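Local coordinates for probable csgAB operon transcriptional regulatory protein (Salmonella typhimurium, PDB 5XP0) that acts as the master regulator of curli fimbriae expression, needed for csgAB transcription and promoting biofilm formation, here represented by its atypical receiver domain, at residues L33-H36 with L37-L41; L47-I50 with Q51-L54; H76-Q79 with D80-R84; D98-Y102 with R103-N107; H123-S126 with G127-I131. All coordinates share one frame; numbering follows the deposited sequence.

Contact 1 (L33-H36 with L37-L41)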
loop_
_atom_site.group_PDB
_atom_site.type_symbol
_atom_site.label_atom_id
_atom_site.label_comp_id
_atom_site.label_asym_id
_atom_site.label_seq_id
_atom_site.Cartn_x
_atom_site.Cartn_y
_atom_site.Cartn_z
ATOM N N LEU B 33 -2.988 -5.565 0.752
ATOM C CA LEU B 33 -2.434 -6.050 2.015
ATOM C C LEU B 33 -3.551 -6.414 2.976
ATOM O O LEU B 33 -3.526 -7.471 3.605
ATOM C CB LEU B 33 -1.526 -5.011 2.666
ATOM C CG LEU B 33 -0.988 -5.417 4.045
ATOM C CD1 LEU B 33 -0.081 -6.624 4.051
ATOM C CD2 LEU B 33 -0.220 -4.236 4.604
ATOM N N LEU B 34 -4.553 -5.559 3.091
ATOM C CA LEU B 34 -5.642 -5.874 4.015
ATOM C C LEU B 34 -6.329 -7.198 3.646
ATOM O O LEU B 34 -6.657 -8.021 4.507
ATOM C CB LEU B 34 -6.629 -4.734 4.021
ATOM C CG LEU B 34 -7.797 -4.984 4.985
ATOM C CD1 LEU B 34 -7.354 -5.028 6.439
ATOM C CD2 LEU B 34 -8.840 -3.931 4.744
ATOM N N GLN B 35 -6.621 -7.394 2.379
ATOM C CA GLN B 35 -7.283 -8.638 1.998
ATOM C C GLN B 35 -6.413 -9.840 2.329
ATOM O O GLN B 35 -6.915 -10.897 2.741
ATOM C CB GLN B 35 -7.631 -8.625 0.515
ATOM C CG GLN B 35 -8.811 -7.728 0.163
ATOM C CD GLN B 35 -9.417 -8.068 -1.190
ATOM O OE1 GLN B 35 -9.339 -9.208 -1.654
ATOM N NE2 GLN B 35 -10.019 -7.074 -1.832
ATOM N N HIS B 36 -5.110 -9.712 2.110
ATOM C CA HIS B 36 -4.201 -10.809 2.409
ATOM C C HIS B 36 -4.199 -11.113 3.899
ATOM O O HIS B 36 -4.243 -12.270 4.306
ATOM C CB HIS B 36 -2.801 -10.463 1.930
ATOM C CG HIS B 36 -1.824 -11.557 2.174
ATOM N ND1 HIS B 36 -0.752 -11.421 3.021
ATOM C CD2 HIS B 36 -1.775 -12.820 1.702
ATOM C CE1 HIS B 36 -0.069 -12.549 3.045
ATOM N NE2 HIS B 36 -0.665 -13.413 2.246
ATOM N N LEU B 37 -4.198 -10.086 4.734
ATOM C CA LEU B 37 -4.205 -10.337 6.171
ATOM C C LEU B 37 -5.534 -10.932 6.608
ATOM O O LEU B 37 -5.570 -11.873 7.403
ATOM C CB LEU B 37 -3.892 -9.033 6.932
ATOM C CG LEU B 37 -2.525 -8.410 6.677
ATOM C CD1 LEU B 37 -2.319 -7.173 7.522
ATOM C CD2 LEU B 37 -1.407 -9.407 7.007
ATOM N N LYS B 38 -6.641 -10.424 6.071
ATOM C CA LYS B 38 -7.944 -10.949 6.445
ATOM C C LYS B 38 -8.038 -12.414 6.098
ATOM O O LYS B 38 -8.520 -13.222 6.901
ATOM C CB LYS B 38 -9.070 -10.160 5.758
ATOM C CG LYS B 38 -9.322 -8.809 6.394
ATOM C CD LYS B 38 -10.243 -7.976 5.537
ATOM C CE LYS B 38 -11.610 -8.589 5.419
ATOM N NZ LYS B 38 -12.481 -7.752 4.551
ATOM N N GLN B 39 -7.595 -12.777 4.890
ATOM C CA GLN B 39 -7.708 -14.165 4.462
ATOM C C GLN B 39 -6.730 -15.056 5.205
ATOM O O GLN B 39 -7.071 -16.179 5.573
ATOM C CB GLN B 39 -7.462 -14.284 2.960
ATOM C CG GLN B 39 -8.594 -13.784 2.112
ATOM C CD GLN B 39 -8.183 -13.613 0.666
ATOM O OE1 GLN B 39 -7.089 -14.020 0.268
ATOM N NE2 GLN B 39 -9.058 -13.020 -0.131
ATOM N N SER B 40 -5.524 -14.567 5.471
ATOM C CA SER B 40 -4.559 -15.404 6.156
ATOM C C SER B 40 -4.932 -15.589 7.612
ATOM O O SER B 40 -4.639 -16.633 8.190
ATOM C CB SER B 40 -3.163 -14.782 6.084
ATOM O OG SER B 40 -2.767 -14.574 4.758
ATOM N N LEU B 41 -5.523 -14.574 8.229
ATOM C CA LEU B 41 -5.867 -14.634 9.639
ATOM C C LEU B 41 -7.303 -15.058 9.891
ATOM O O LEU B 41 -7.641 -15.314 11.040
ATOM C CB LEU B 41 -5.670 -13.263 10.301
ATOM C CG LEU B 41 -4.215 -12.752 10.225
ATOM C CD1 LEU B 41 -4.140 -11.261 10.510
ATOM C CD2 LEU B 41 -3.329 -13.523 11.185
#
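H36 and S40 carry the polar side of this helical turn. The carbonyl oxygen of H36 accepts two bonds from the same serine: S40 OG lies 2.8 Å from H36 O, and the backbone S40 N reaches that oxygen from the opposite face of the carbonyl plane at 2.9 Å. The hydroxyl can do this because it stands anti to the serine's own carbonyl carbon (chi1 -57°), folded back along the helix. It also sits over one face of the H36 imidazole, displaced toward the rim, with S40 OG 3.5 Å from H36 NE2. Apolar contacts occupy other faces: L33 CD1 meets L37 CG at 4.0 Å, and L34 CG lies 3.9 Å from K38 CD. Q35 and Q39 run side by side in the same direction, their amide planes 62° apart.

All of these pairs are i to i+4 neighbours on helix 28-41, the crossover helix of the beta-alpha-beta unit formed with strands 19-24 and 45-49 in this CheY-like receiver fold. Regular backbone bonds such as K38 N to L34 O, 2.9 Å, set their spacing. In the next shell, L34 and L37 pack on L20 of strand 19-24, while H36 leans on Q121 and V125 of helix 121-132. Q35 packs on E122 of the second subunit, and L33 packs on Q29 of that same subunit.

Contact 2 (L47-I50 with Q51-L54)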
loop_
_atom_site.group_PDB
_atom_site.type_symbol
_atom_site.label_atom_id
_atom_site.label_comp_id
_atom_site.label_asym_id
_atom_site.label_seq_id
_atom_site.Cartn_x
_atom_site.Cartn_y
_atom_site.Cartn_z
ATOM N N LEU B 47 -10.056 -0.632 6.110
ATOM C CA LEU B 47 -9.040 0.362 5.814
ATOM C C LEU B 47 -9.550 1.718 6.261
ATOM O O LEU B 47 -10.704 2.047 6.012
ATOM C CB LEU B 47 -8.802 0.359 4.312
ATOM C CG LEU B 47 -7.546 0.903 3.660
ATOM C CD1 LEU B 47 -7.582 0.504 2.175
ATOM C CD2 LEU B 47 -7.501 2.407 3.795
ATOM N N HIS B 48 -8.711 2.516 6.893
ATOM C CA HIS B 48 -9.112 3.880 7.250
ATOM C C HIS B 48 -8.026 4.869 6.857
ATOM O O HIS B 48 -6.861 4.676 7.195
ATOM C CB HIS B 48 -9.412 4.004 8.741
ATOM C CG HIS B 48 -9.750 5.397 9.169
ATOM N ND1 HIS B 48 -11.034 5.892 9.134
ATOM C CD2 HIS B 48 -8.964 6.416 9.597
ATOM C CE1 HIS B 48 -11.036 7.137 9.576
ATOM N NE2 HIS B 48 -9.792 7.480 9.859
ATOM N N ASN B 49 -8.423 5.966 6.207
ATOM C CA ASN B 49 -7.489 6.999 5.783
ATOM C C ASN B 49 -6.854 7.671 6.997
ATOM O O ASN B 49 -7.545 8.352 7.770
ATOM C CB ASN B 49 -8.227 8.061 4.971
ATOM C CG ASN B 49 -7.278 8.994 4.262
ATOM O OD1 ASN B 49 -6.146 9.230 4.711
ATOM N ND2 ASN B 49 -7.711 9.492 3.123
ATOM N N ILE B 50 -5.535 7.522 7.125
ATOM C CA ILE B 50 -4.753 8.085 8.227
ATOM C C ILE B 50 -4.914 9.585 8.342
ATOM O O ILE B 50 -4.710 10.158 9.430
ATOM C CB ILE B 50 -3.274 7.713 8.032
ATOM C CG1 ILE B 50 -2.475 8.089 9.275
ATOM C CG2 ILE B 50 -2.681 8.393 6.759
ATOM C CD1 ILE B 50 -1.089 7.434 9.320
ATOM N N GLN B 51 -5.268 10.244 7.247
ATOM C CA GLN B 51 -5.488 11.687 7.287
ATOM C C GLN B 51 -6.918 12.053 7.606
ATOM O O GLN B 51 -7.232 13.245 7.656
ATOM C CB GLN B 51 -5.040 12.338 5.975
ATOM C CG GLN B 51 -3.571 12.088 5.739
ATOM C CD GLN B 51 -2.920 13.113 4.849
ATOM O OE1 GLN B 51 -2.001 13.818 5.276
ATOM N NE2 GLN B 51 -3.385 13.215 3.616
ATOM N N ARG B 52 -7.795 11.085 7.846
ATOM C CA ARG B 52 -9.157 11.410 8.235
ATOM C C ARG B 52 -9.423 11.007 9.674
ATOM O O ARG B 52 -8.843 10.049 10.196
ATOM C CB ARG B 52 -10.180 10.788 7.293
ATOM C CG ARG B 52 -10.150 11.539 5.960
ATOM C CD ARG B 52 -11.353 11.340 5.059
ATOM N NE ARG B 52 -11.171 12.103 3.821
ATOM C CZ ARG B 52 -11.379 13.414 3.707
ATOM N NH1 ARG B 52 -11.778 14.126 4.753
ATOM N NH2 ARG B 52 -11.184 14.024 2.546
ATOM N N SER B 53 -10.263 11.811 10.325
ATOM C CA SER B 53 -10.633 11.586 11.704
ATOM C C SER B 53 -11.491 10.344 11.828
ATOM O O SER B 53 -12.127 9.905 10.877
ATOM C CB SER B 53 -11.395 12.798 12.262
ATOM O OG SER B 53 -12.550 13.086 11.482
ATOM N N LEU B 54 -11.504 9.771 13.023
ATOM C CA LEU B 54 -12.357 8.625 13.282
ATOM C C LEU B 54 -13.058 8.775 14.621
ATOM O O LEU B 54 -12.419 9.089 15.629
ATOM C CB LEU B 54 -11.542 7.334 13.261
ATOM C CG LEU B 54 -12.335 6.049 13.450
ATOM C CD1 LEU B 54 -13.665 6.044 12.650
ATOM C CD2 LEU B 54 -11.458 4.885 13.054
#
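R52 N donates to N49 O at 2.7 Å, the bond that closes a type I beta turn from N49 to R52. N49 also uses its side chain: OD1 accepts from Q51 N at 2.9 Å, which is the bond of an Asx turn and ties the amide group to the backbone at the start of the reversal. The turn leads out of edge strand 45-49 of the parallel receiver-domain sheet.

The last residue of the turn is also held from the strand, by the H48 ring, with H48 NE2 2.8 Å from R52 O and an N-H...O angle of 159°. The oxygen lies near the imidazole plane, but the ring nitrogen stands well above the plane of the carbonyl group. With CG anti to the backbone N (chi1 177°), H48 carries its ring to the backbone of R52 and S53, where S53 O also comes to the edge, 3.2 Å from H48 CE1. One face of the same ring is covered by L54, whose CD2 makes a CH-pi contact 4.1 Å from the centroid and 13° off the normal. Beyond the turn, I50 O receives the indole N-H of W78, and L54 packs on L21 of strand 19-24 and on W78 of helix 72-83.

Contact 3 (H76-Q79 with D80-R84)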
loop_
_atom_site.group_PDB
_atom_site.type_symbol
_atom_site.label_atom_id
_atom_site.label_comp_id
_atom_site.label_asym_id
_atom_site.label_seq_id
_atom_site.Cartn_x
_atom_site.Cartn_y
_atom_site.Cartn_z
ATOM N N HIS B 76 0.768 12.548 16.803
ATOM C CA HIS B 76 0.088 13.148 17.936
ATOM C C HIS B 76 -1.423 12.968 17.834
ATOM O O HIS B 76 -2.100 12.715 18.840
ATOM C CB HIS B 76 0.431 14.632 18.035
ATOM C CG HIS B 76 -0.221 15.307 19.196
ATOM N ND1 HIS B 76 -1.184 16.280 19.041
ATOM C CD2 HIS B 76 -0.083 15.120 20.529
ATOM C CE1 HIS B 76 -1.595 16.680 20.230
ATOM N NE2 HIS B 76 -0.942 15.991 21.150
ATOM N N TYR B 77 -1.981 13.191 16.652
ATOM C CA TYR B 77 -3.419 13.035 16.511
ATOM C C TYR B 77 -3.834 11.597 16.811
ATOM O O TYR B 77 -4.713 11.360 17.643
ATOM C CB TYR B 77 -3.882 13.431 15.115
ATOM C CG TYR B 77 -5.331 13.100 14.961
ATOM C CD1 TYR B 77 -6.306 13.959 15.438
ATOM C CD2 TYR B 77 -5.725 11.913 14.387
ATOM C CE1 TYR B 77 -7.632 13.660 15.322
ATOM C CE2 TYR B 77 -7.033 11.598 14.275
ATOM C CZ TYR B 77 -7.993 12.483 14.749
ATOM O OH TYR B 77 -9.310 12.181 14.630
ATOM N N TRP B 78 -3.166 10.615 16.190
ATOM C CA TRP B 78 -3.582 9.239 16.421
ATOM C C TRP B 78 -3.244 8.776 17.828
ATOM O O TRP B 78 -4.019 8.003 18.393
ATOM C CB TRP B 78 -2.997 8.305 15.359
ATOM C CG TRP B 78 -3.739 8.520 14.113
ATOM C CD1 TRP B 78 -3.304 9.125 12.970
ATOM C CD2 TRP B 78 -5.120 8.197 13.903
ATOM N NE1 TRP B 78 -4.341 9.201 12.050
ATOM C CE2 TRP B 78 -5.459 8.624 12.607
ATOM C CE3 TRP B 78 -6.100 7.588 14.697
ATOM C CZ2 TRP B 78 -6.726 8.439 12.079
ATOM C CZ3 TRP B 78 -7.354 7.410 14.171
ATOM C CH2 TRP B 78 -7.661 7.845 12.876
ATOM N N GLN B 79 -2.119 9.228 18.419
ATOM C CA GLN B 79 -1.866 8.921 19.827
ATOM C C GLN B 79 -2.946 9.534 20.716
ATOM O O GLN B 79 -3.447 8.879 21.636
ATOM C CB GLN B 79 -0.490 9.416 20.266
ATOM C CG GLN B 79 0.659 8.498 19.804
ATOM C CD GLN B 79 2.035 9.054 20.132
ATOM O OE1 GLN B 79 2.183 10.235 20.472
ATOM N NE2 GLN B 79 3.044 8.210 20.027
ATOM N N ASP B 80 -3.345 10.778 20.426
ATOM C CA ASP B 80 -4.312 11.477 21.277
ATOM C C ASP B 80 -5.677 10.789 21.233
ATOM O O ASP B 80 -6.254 10.476 22.274
ATOM C CB ASP B 80 -4.430 12.942 20.836
ATOM C CG ASP B 80 -5.334 13.784 21.756
ATOM O OD1 ASP B 80 -5.614 13.346 22.886
ATOM O OD2 ASP B 80 -5.760 14.886 21.349
ATOM N N ASN B 81 -6.209 10.506 20.045
ATOM C CA ASN B 81 -7.579 9.996 20.072
ATOM C C ASN B 81 -7.654 8.491 20.318
ATOM O O ASN B 81 -8.664 8.031 20.856
ATOM C CB ASN B 81 -8.342 10.370 18.806
ATOM C CG ASN B 81 -7.631 9.995 17.586
ATOM O OD1 ASN B 81 -6.434 9.741 17.613
ATOM N ND2 ASN B 81 -8.358 9.931 16.482
ATOM N N LEU B 82 -6.600 7.715 20.040
ATOM C CA LEU B 82 -6.663 6.304 20.415
ATOM C C LEU B 82 -6.517 6.099 21.920
ATOM O O LEU B 82 -7.076 5.144 22.467
ATOM C CB LEU B 82 -5.617 5.509 19.638
ATOM C CG LEU B 82 -5.905 5.432 18.142
ATOM C CD1 LEU B 82 -4.778 4.767 17.373
ATOM C CD2 LEU B 82 -7.167 4.657 17.912
ATOM N N SER B 83 -5.842 7.009 22.631
ATOM C CA SER B 83 -5.751 6.890 24.085
ATOM C C SER B 83 -7.087 7.164 24.774
ATOM O O SER B 83 -7.332 6.656 25.875
ATOM C CB SER B 83 -4.696 7.844 24.638
ATOM O OG SER B 83 -5.115 9.185 24.466
ATOM N N ARG B 84 -7.931 7.906 24.156
ATOM C CA ARG B 84 -9.239 8.159 24.682
ATOM C C ARG B 84 -10.036 6.887 24.696
ATOM O O ARG B 84 -11.047 6.782 25.319
ATOM C CB ARG B 84 -9.963 9.139 23.790
ATOM C CG ARG B 84 -10.697 10.228 24.480
ATOM C CD ARG B 84 -10.294 11.585 23.946
ATOM N NE ARG B 84 -10.733 11.742 22.567
ATOM C CZ ARG B 84 -10.179 12.575 21.722
ATOM N NH1 ARG B 84 -9.176 13.347 22.110
ATOM N NH2 ARG B 84 -10.635 12.638 20.490
#
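H76 meets the following turn through its backbone, where D80 N donates to H76 O at 2.8 Å. Its imidazole is near the D80 carboxylate without touching it, H76 NE2 being 4.9 Å from D80 OD2. Y77 comes next, its ring presenting one face to the side chain of N81, whose CG lies above the plane and toward the rim.

W78 turns inward. With CG anti to its carbonyl carbon (chi1 -74°), the indole is brought alongside L82. Its six-membered ring meets that leucine at the edge, near the ring plane, with W78 CE3 4.1 Å from L82 CG, and its carbonyl oxygen accepts from L82 N at 3.1 Å. One face of the indole is covered by the neighbouring Y77 ring, whose CE2 is placed over its centre, 3.7 Å above the plane. The indole N-H is used by I50 O in the turn after strand 45-49, which probably helps to fix the rotation of the ring. Q79 ends the segment: Q79 O receives S83 N at 3.2 Å, while S83 OG bonds to D80 O at 2.8 Å.

W78 and L82 both pack on M65 of strand 61-66, as the buried face of an amphipathic crossover helix does in the beta-alpha-beta unit of strand 61-66, helix 72-83 and strand 90-94 of a receiver domain.

Contact 4 (D98-Y102 with R103-N107)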
loop_
_atom_site.group_PDB
_atom_site.type_symbol
_atom_site.label_atom_id
_atom_site.label_comp_id
_atom_site.label_asym_id
_atom_site.label_seq_id
_atom_site.Cartn_x
_atom_site.Cartn_y
_atom_site.Cartn_z
ATOM N N ASP B 98 13.472 1.839 10.793
ATOM C CA ASP B 98 14.551 1.375 11.636
ATOM C C ASP B 98 14.898 2.561 12.516
ATOM O O ASP B 98 14.807 3.709 12.078
ATOM C CB ASP B 98 15.745 0.917 10.798
ATOM C CG ASP B 98 15.399 -0.247 9.887
ATOM O OD1 ASP B 98 15.051 -1.329 10.408
ATOM O OD2 ASP B 98 15.455 -0.078 8.650
ATOM N N ASP B 99 15.207 2.301 13.773
ATOM C CA ASP B 99 15.694 3.333 14.691
ATOM C C ASP B 99 14.625 4.387 15.013
ATOM O O ASP B 99 14.951 5.477 15.503
ATOM C CB ASP B 99 16.983 4.028 14.203
ATOM C CG ASP B 99 16.783 4.906 12.976
ATOM O OD1 ASP B 99 17.481 4.671 11.967
ATOM O OD2 ASP B 99 15.918 5.811 13.005
ATOM N N TYR B 100 13.354 4.126 14.720
ATOM C CA TYR B 100 12.318 4.860 15.424
ATOM C C TYR B 100 12.597 4.635 16.904
ATOM O O TYR B 100 12.759 3.470 17.317
ATOM C CB TYR B 100 10.927 4.361 15.038
ATOM C CG TYR B 100 9.747 5.105 15.613
ATOM C CD1 TYR B 100 9.614 6.473 15.465
ATOM C CD2 TYR B 100 8.748 4.422 16.289
ATOM C CE1 TYR B 100 8.524 7.141 15.991
ATOM C CE2 TYR B 100 7.672 5.079 16.830
ATOM C CZ TYR B 100 7.543 6.436 16.662
ATOM O OH TYR B 100 6.445 7.094 17.200
ATOM N N PRO B 101 12.744 5.687 17.712
ATOM C CA PRO B 101 13.274 5.479 19.069
ATOM C C PRO B 101 12.331 4.673 19.951
ATOM O O PRO B 101 11.111 4.760 19.850
ATOM C CB PRO B 101 13.459 6.904 19.609
ATOM C CG PRO B 101 13.538 7.774 18.400
ATOM C CD PRO B 101 12.664 7.122 17.374
ATOM N N TYR B 102 12.929 3.877 20.834
ATOM C CA TYR B 102 12.160 3.123 21.815
ATOM C C TYR B 102 11.297 4.033 22.677
ATOM O O TYR B 102 10.156 3.693 23.020
ATOM C CB TYR B 102 13.112 2.334 22.701
ATOM C CG TYR B 102 13.700 1.103 22.070
ATOM C CD1 TYR B 102 13.497 0.789 20.732
ATOM C CD2 TYR B 102 14.431 0.215 22.857
ATOM C CE1 TYR B 102 14.039 -0.372 20.184
ATOM C CE2 TYR B 102 14.963 -0.923 22.333
ATOM C CZ TYR B 102 14.772 -1.225 21.016
ATOM O OH TYR B 102 15.331 -2.382 20.554
ATOM N N ARG B 103 11.839 5.180 23.062
ATOM C CA ARG B 103 11.081 6.151 23.845
ATOM C C ARG B 103 9.811 6.571 23.118
ATOM O O ARG B 103 8.776 6.823 23.756
ATOM C CB ARG B 103 11.932 7.396 24.108
ATOM C CG ARG B 103 13.397 7.131 24.448
ATOM C CD ARG B 103 14.174 8.432 24.614
ATOM N NE ARG B 103 14.229 9.212 23.375
ATOM C CZ ARG B 103 15.225 9.171 22.492
ATOM N NH1 ARG B 103 16.277 8.385 22.687
ATOM N NH2 ARG B 103 15.171 9.925 21.403
ATOM N N GLU B 104 9.864 6.629 21.796
ATOM C CA GLU B 104 8.680 7.010 21.019
ATOM C C GLU B 104 7.687 5.863 20.927
ATOM O O GLU B 104 6.480 6.067 21.049
ATOM C CB GLU B 104 9.072 7.458 19.608
ATOM C CG GLU B 104 10.119 8.560 19.549
ATOM C CD GLU B 104 9.883 9.628 20.570
ATOM O OE1 GLU B 104 8.716 10.029 20.747
ATOM O OE2 GLU B 104 10.862 10.059 21.213
ATOM N N ILE B 105 8.174 4.653 20.687
ATOM C CA ILE B 105 7.285 3.500 20.669
ATOM C C ILE B 105 6.494 3.399 21.973
ATOM O O ILE B 105 5.275 3.188 21.965
ATOM C CB ILE B 105 8.101 2.233 20.407
ATOM C CG1 ILE B 105 8.632 2.264 18.992
ATOM C CG2 ILE B 105 7.266 1.004 20.667
ATOM C CD1 ILE B 105 9.801 1.342 18.765
ATOM N N GLU B 106 7.179 3.525 23.112
ATOM C CA GLU B 106 6.512 3.405 24.406
ATOM C C GLU B 106 5.399 4.416 24.573
ATOM O O GLU B 106 4.419 4.139 25.274
ATOM C CB GLU B 106 7.516 3.582 25.549
ATOM C CG GLU B 106 6.982 3.302 26.957
ATOM C CD GLU B 106 6.301 4.513 27.611
ATOM O OE1 GLU B 106 6.592 5.680 27.242
ATOM O OE2 GLU B 106 5.502 4.296 28.541
ATOM N N ASN B 107 5.544 5.602 23.981
ATOM C CA ASN B 107 4.512 6.621 24.152
ATOM C C ASN B 107 3.244 6.327 23.368
ATOM O O ASN B 107 2.237 7.000 23.583
ATOM C CB ASN B 107 5.056 7.986 23.746
ATOM C CG ASN B 107 5.222 8.891 24.926
ATOM O OD1 ASN B 107 4.297 9.606 25.303
ATOM N ND2 ASN B 107 6.388 8.838 25.552
#
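The side chain of E104 reaches from the first turn of helix 102-107 to Y100 and P101. Its CB sits over a face of the Y100 ring, 3.9 Å from the centroid and 28° off the normal, a CH-pi contact, and lies 3.4 Å from P101 O. CG, anti to the carbonyl carbon (chi1 -54°), lies against the proline ring, 3.6 Å from P101 CD. A bend at chi2 then turns the carboxylate, whose plane stands 65° from that of the tyrosine ring.

I105 packs beside it, CG1 3.5 Å from Y100 CD2 and CD1 4.2 Å from Y102 CD1. P101 CB lies over one face of the R103 guanidinium, offset toward the rim. Y100 OH is bonded to W108 NE1, and Y102 OH to K141 NZ, so both rings are pinned at their far ends. P101 O accepts I105 N at 3.1 Å and, weakly, E104 N. P101 thus occupies the N-cap position, its carbonyl oxygen starting the backbone bonding of helix 102-107 in the receiver domain.

Contact 5 (H123-S126 with G127-I131)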
loop_
_atom_site.group_PDB
_atom_site.type_symbol
_atom_site.label_atom_id
_atom_site.label_comp_id
_atom_site.label_asym_id
_atom_site.label_seq_id
_atom_site.Cartn_x
_atom_site.Cartn_y
_atom_site.Cartn_z
ATOM N N HIS B 123 6.389 -12.889 7.665
ATOM C CA HIS B 123 6.822 -12.289 8.930
ATOM C C HIS B 123 5.644 -11.589 9.624
ATOM O O HIS B 123 5.393 -11.757 10.829
ATOM C CB HIS B 123 7.934 -11.276 8.579
ATOM C CG HIS B 123 9.058 -11.151 9.564
ATOM N ND1 HIS B 123 9.137 -10.128 10.485
ATOM C CD2 HIS B 123 10.216 -11.844 9.681
ATOM C CE1 HIS B 123 10.264 -10.235 11.168
ATOM N NE2 HIS B 123 10.934 -11.273 10.705
ATOM N N VAL B 124 4.923 -10.758 8.870
ATOM C CA VAL B 124 3.882 -9.950 9.483
ATOM C C VAL B 124 2.659 -10.799 9.829
ATOM O O VAL B 124 2.090 -10.651 10.920
ATOM C CB VAL B 124 3.562 -8.750 8.583
ATOM C CG1 VAL B 124 2.401 -7.946 9.111
ATOM C CG2 VAL B 124 4.810 -7.868 8.524
ATOM N N VAL B 125 2.239 -11.709 8.933
ATOM C CA VAL B 125 1.157 -12.648 9.275
ATOM C C VAL B 125 1.485 -13.378 10.562
ATOM O O VAL B 125 0.640 -13.534 11.458
ATOM C CB VAL B 125 0.929 -13.659 8.139
ATOM C CG1 VAL B 125 0.082 -14.868 8.604
ATOM C CG2 VAL B 125 0.276 -12.962 6.944
ATOM N N SER B 126 2.702 -13.897 10.643
ATOM C CA SER B 126 3.083 -14.675 11.821
ATOM C C SER B 126 3.010 -13.828 13.084
ATOM O O SER B 126 2.528 -14.280 14.122
ATOM C CB SER B 126 4.477 -15.251 11.623
ATOM O OG SER B 126 4.409 -16.421 10.828
ATOM N N GLY B 127 3.441 -12.582 13.012
ATOM C CA GLY B 127 3.326 -11.717 14.173
ATOM C C GLY B 127 1.887 -11.494 14.581
ATOM O O GLY B 127 1.556 -11.533 15.766
ATOM N N LEU B 128 1.008 -11.253 13.600
ATOM C CA LEU B 128 -0.397 -11.023 13.906
ATOM C C LEU B 128 -1.078 -12.279 14.433
ATOM O O LEU B 128 -1.984 -12.184 15.268
ATOM C CB LEU B 128 -1.119 -10.483 12.650
ATOM C CG LEU B 128 -0.676 -9.059 12.292
ATOM C CD1 LEU B 128 -1.240 -8.604 10.938
ATOM C CD2 LEU B 128 -1.095 -8.078 13.369
ATOM N N GLN B 129 -0.666 -13.456 13.971
ATOM C CA GLN B 129 -1.189 -14.672 14.564
ATOM C C GLN B 129 -0.818 -14.727 16.038
ATOM O O GLN B 129 -1.620 -15.151 16.876
ATOM C CB GLN B 129 -0.649 -15.893 13.817
ATOM C CG GLN B 129 -1.184 -16.095 12.423
ATOM C CD GLN B 129 -0.395 -17.136 11.655
ATOM O OE1 GLN B 129 0.816 -17.278 11.841
ATOM N NE2 GLN B 129 -1.077 -17.877 10.791
ATOM N N GLY B 130 0.378 -14.235 16.383
ATOM C CA GLY B 130 0.737 -14.117 17.790
ATOM C C GLY B 130 -0.160 -13.168 18.564
ATOM O O GLY B 130 -0.544 -13.453 19.709
ATOM N N ILE B 131 -0.500 -12.019 17.964
ATOM C CA ILE B 131 -1.344 -11.053 18.667
ATOM C C ILE B 131 -2.696 -11.663 18.971
ATOM O O ILE B 131 -3.254 -11.475 20.061
ATOM C CB ILE B 131 -1.504 -9.748 17.855
ATOM C CG1 ILE B 131 -0.262 -8.873 17.935
ATOM C CG2 ILE B 131 -2.656 -8.915 18.429
ATOM C CD1 ILE B 131 0.891 -9.380 17.195
#
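V124 and L128 lie side by side on the inner face of helix 121-132, which follows strand 111-114 and packs on the parallel sheet of this CheY-like receiver domain. Their methyls meet at V124 CG1 to L128 CD1, 4.1 Å, and both residues rest on F115, while L128 also reaches L64 of strand 61-66. The leucine CG, anti to its carbonyl carbon (chi1 -69°), is directed back along the helix and comes 3.5 Å from V124 O. That carbonyl oxygen is taken by L128 N at 3.0 Å, the bond running nearly along the C=O axis. V125 packs on H36 and L37 of helix 28-41. On another side of the helix the glycines G127 and G130, both buried, add no side chain. V124 also touches L28 of the second subunit.

The looser part begins at S126, which is exposed to solvent and whose hydroxyl makes a weak hydrogen bond to E122 O, one turn earlier. Q129 lies at the margin, against L41 of helix 28-41, and extends past V125 and S126 with its chain straight beyond CG; S126 OG is 3.8 Å from Q129 OE1. Beneath it the backbone is regular, with Q129 N bonded to V125 O at 2.8 Å. Alongside, V125 CG1 lies 3.8 Å from Q129 CD.

From the N terminus, contact 1 lies within helix 28-41, and L34 of it touches L47 at the start of contact 2, where edge strand 45-49 gives way to a turn. Contact 2 is the one that closes a tight reversal, and it abuts contact 3 on helix 72-83. Contact 4 opens helix 102-107 and meets contact 3 only lightly, through Q79. Contact 5, on helix 121-132, returns to contact 1, where L37 and L41 pack against V125, L128 and Q129. All five are local and follow in series, with none nested or crossing. Contacts 1 and 5 lie on the opposite side of the chain's centre from contact 3.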